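Local coordinates for peptidoglycan N-acetylglucosamine deacetylase (Agathobacter rectalis, PDB 5JMU), which probably removes acetyl groups from N-acetylglucosamine of peptidoglycan as a metal-dependent hydrolase, its catalytic domain binding zinc, at residues A[22-27]-A[181-186]. Sequence-based numbering, arbitrary orientation.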
loop_
_atom_site.group_PDB
_atom_site.type_symbol
_atom_site.label_atom_id
_atom_site.label_comp_id
_atom_site.label_asym_id
_atom_site.label_seq_id
_atom_site.Cartn_x
_atom_site.Cartn_y
_atom_site.Cartn_z
ATOM N N ILE A 22 13.603 2.754 -1.739
ATOM C CA ILE A 22 12.623 1.883 -1.056
ATOM C C ILE A 22 11.357 2.671 -0.764
ATOM O O ILE A 22 11.394 3.715 -0.067
ATOM C CB ILE A 22 13.183 1.307 0.260
ATOM C CG1 ILE A 22 14.485 0.525 -0.012
ATOM C CG2 ILE A 22 12.123 0.380 0.913
ATOM C CD1 ILE A 22 15.245 0.161 1.247
ATOM N N TYR A 23 10.233 2.141 -1.241
ATOM C CA TYR A 23 8.932 2.681 -0.868
ATOM C C TYR A 23 8.381 1.714 0.162
ATOM O O TYR A 23 7.926 0.617 -0.211
ATOM C CB TYR A 23 7.991 2.775 -2.072
ATOM C CG TYR A 23 8.452 3.696 -3.203
ATOM C CD1 TYR A 23 8.210 5.066 -3.175
ATOM C CD2 TYR A 23 9.051 3.155 -4.351
ATOM C CE1 TYR A 23 8.605 5.877 -4.241
ATOM C CE2 TYR A 23 9.452 3.966 -5.426
ATOM C CZ TYR A 23 9.224 5.325 -5.368
ATOM O OH TYR A 23 9.619 6.115 -6.430
ATOM N N LEU A 24 8.405 2.087 1.449
ATOM C CA LEU A 24 7.725 1.265 2.456
ATOM C C LEU A 24 6.226 1.525 2.326
ATOM O O LEU A 24 5.779 2.697 2.266
ATOM C CB LEU A 24 8.181 1.628 3.886
ATOM C CG LEU A 24 9.609 1.273 4.233
ATOM C CD1 LEU A 24 9.940 1.820 5.638
ATOM C CD2 LEU A 24 9.763 -0.228 4.193
ATOM N N THR A 25 5.439 0.459 2.235
ATOM C CA THR A 25 3.985 0.623 2.147
ATOM C C THR A 25 3.297 -0.275 3.139
ATOM O O THR A 25 3.774 -1.368 3.464
ATOM C CB THR A 25 3.431 0.335 0.729
ATOM O OG1 THR A 25 3.416 -1.090 0.444
ATOM C CG2 THR A 25 4.294 1.049 -0.317
ATOM N N PHE A 26 2.137 0.167 3.609
ATOM C CA PHE A 26 1.413 -0.521 4.687
ATOM C C PHE A 26 -0.063 -0.666 4.326
ATOM O O PHE A 26 -0.758 0.366 4.124
ATOM C CB PHE A 26 1.566 0.272 6.003
ATOM C CG PHE A 26 3.016 0.392 6.438
ATOM C CD1 PHE A 26 3.620 -0.655 7.154
ATOM C CD2 PHE A 26 3.769 1.512 6.089
ATOM C CE1 PHE A 26 4.985 -0.607 7.518
ATOM C CE2 PHE A 26 5.134 1.598 6.445
ATOM C CZ PHE A 26 5.740 0.525 7.157
ATOM N N ASP A 27 -0.544 -1.914 4.346
ATOM C CA ASP A 27 -1.950 -2.220 4.021
ATOM C C ASP A 27 -2.739 -2.512 5.239
ATOM O O ASP A 27 -2.200 -2.994 6.248
ATOM C CB ASP A 27 -2.106 -3.499 3.157
ATOM C CG ASP A 27 -1.802 -3.284 1.689
ATOM O OD1 ASP A 27 -1.286 -2.223 1.305
ATOM O OD2 ASP A 27 -2.053 -4.276 0.962
ATOM N N SER A 181 12.449 -0.564 -4.973
ATOM C CA SER A 181 11.628 -1.560 -4.269
ATOM C C SER A 181 10.357 -0.946 -3.751
ATOM O O SER A 181 10.398 0.148 -3.209
ATOM C CB SER A 181 12.360 -2.156 -3.050
ATOM O OG SER A 181 13.552 -2.855 -3.442
ATOM N N VAL A 182 9.254 -1.707 -3.843
ATOM C CA VAL A 182 7.992 -1.369 -3.172
ATOM C C VAL A 182 7.738 -2.539 -2.234
ATOM O O VAL A 182 7.489 -3.662 -2.681
ATOM C CB VAL A 182 6.805 -1.226 -4.166
ATOM C CG1 VAL A 182 5.497 -0.978 -3.415
ATOM C CG2 VAL A 182 7.115 -0.095 -5.179
ATOM N N VAL A 183 7.820 -2.265 -0.935
ATOM C CA VAL A 183 7.719 -3.291 0.117
ATOM C C VAL A 183 6.287 -3.377 0.620
ATOM O O VAL A 183 5.701 -2.304 0.899
ATOM C CB VAL A 183 8.621 -2.912 1.288
ATOM C CG1 VAL A 183 8.540 -4.017 2.436
ATOM C CG2 VAL A 183 10.085 -2.728 0.812
ATOM N N LEU A 184 5.730 -4.578 0.687
ATOM C CA LEU A 184 4.417 -4.777 1.281
ATOM C C LEU A 184 4.515 -5.195 2.730
ATOM O O LEU A 184 5.046 -6.260 3.010
ATOM C CB LEU A 184 3.641 -5.883 0.523
ATOM C CG LEU A 184 2.306 -6.396 1.088
ATOM C CD1 LEU A 184 1.285 -5.214 1.108
ATOM C CD2 LEU A 184 1.769 -7.523 0.230
ATOM N N GLN A 185 4.015 -4.371 3.648
ATOM C CA GLN A 185 3.767 -4.778 5.024
ATOM C C GLN A 185 2.329 -4.410 5.394
ATOM O O GLN A 185 1.627 -3.712 4.645
ATOM C CB GLN A 185 4.723 -4.120 6.027
ATOM C CG GLN A 185 6.169 -4.594 5.900
ATOM C CD GLN A 185 7.082 -3.797 6.820
ATOM O OE1 GLN A 185 7.703 -2.794 6.407
ATOM N NE2 GLN A 185 7.167 -4.231 8.093
ATOM N N HIS A 186 1.906 -4.846 6.581
ATOM C CA HIS A 186 0.573 -4.560 7.057
ATOM C C HIS A 186 0.691 -3.909 8.413
ATOM O O HIS A 186 1.185 -4.556 9.358
ATOM C CB HIS A 186 -0.241 -5.867 7.167
ATOM C CG HIS A 186 -0.544 -6.500 5.831
ATOM N ND1 HIS A 186 0.398 -7.207 5.108
ATOM C CD2 HIS A 186 -1.682 -6.526 5.089
ATOM C CE1 HIS A 186 -0.142 -7.638 3.979
ATOM N NE2 HIS A 186 -1.405 -7.243 3.941
HETATM O O HOH W 1 6.686 -1.695 4.005
HETATM O O HOH W 2 -3.332 -6.219 2.089
#
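Tyr23 spans Ser181 and Val183 in the parallel pairing of strands 22-27 and 181-186, in which alternate residues of each strand turn both N-H and C=O to the other. Tyr23 N donates to Ser181 O at 2.8 Å, Val183 N to Tyr23 O, Gln185 N to Thr25 O and Asp27 N to Gln185 O. The middle rung is the bent one: Thr25 N reaches Val183 O at 3.1 Å with an N-H...O angle of only 136°. Here the threonine hydroxyl helps, since OG1, set between backbone N and carbonyl carbon (chi1 74°), donates to the same Val183 O at 2.6 Å, tilted from the carbonyl plane, and also bonds Arg115. A valine here would probably strip Val183 O of its short hydroxyl donor, leaving it to lean on the bent amide bond, and would cost Arg115 one partner. Both strands belong to the parallel sheet of the NodB-type deacetylase domain, and their C-terminal ends lead to the zinc site, where Asp28, His76 and His80 bind the metal. There Asp27 OD1 is salt-bridged to Arg115, while OD2 accepts a bond from a water at 2.6 Å that also meets His186 NE2; the other ring nitrogen, ND1, is bonded to Asp156. On the opposite face of the sheet, a second water lies within hydrogen-bonding distance of Thr25 O and Gln185 OE1, 2.8 Å from the latter, and Gln185 NE2 turns to Ser192. The Gln185 amide lies beside the Phe26 ring, planes 48° apart, with OE1 3.7 Å from Phe26 CE1. Further back along this face, methyls Ile22 CG2 and Val183 CG2 touch at 3.7 Å beneath helix 164-175.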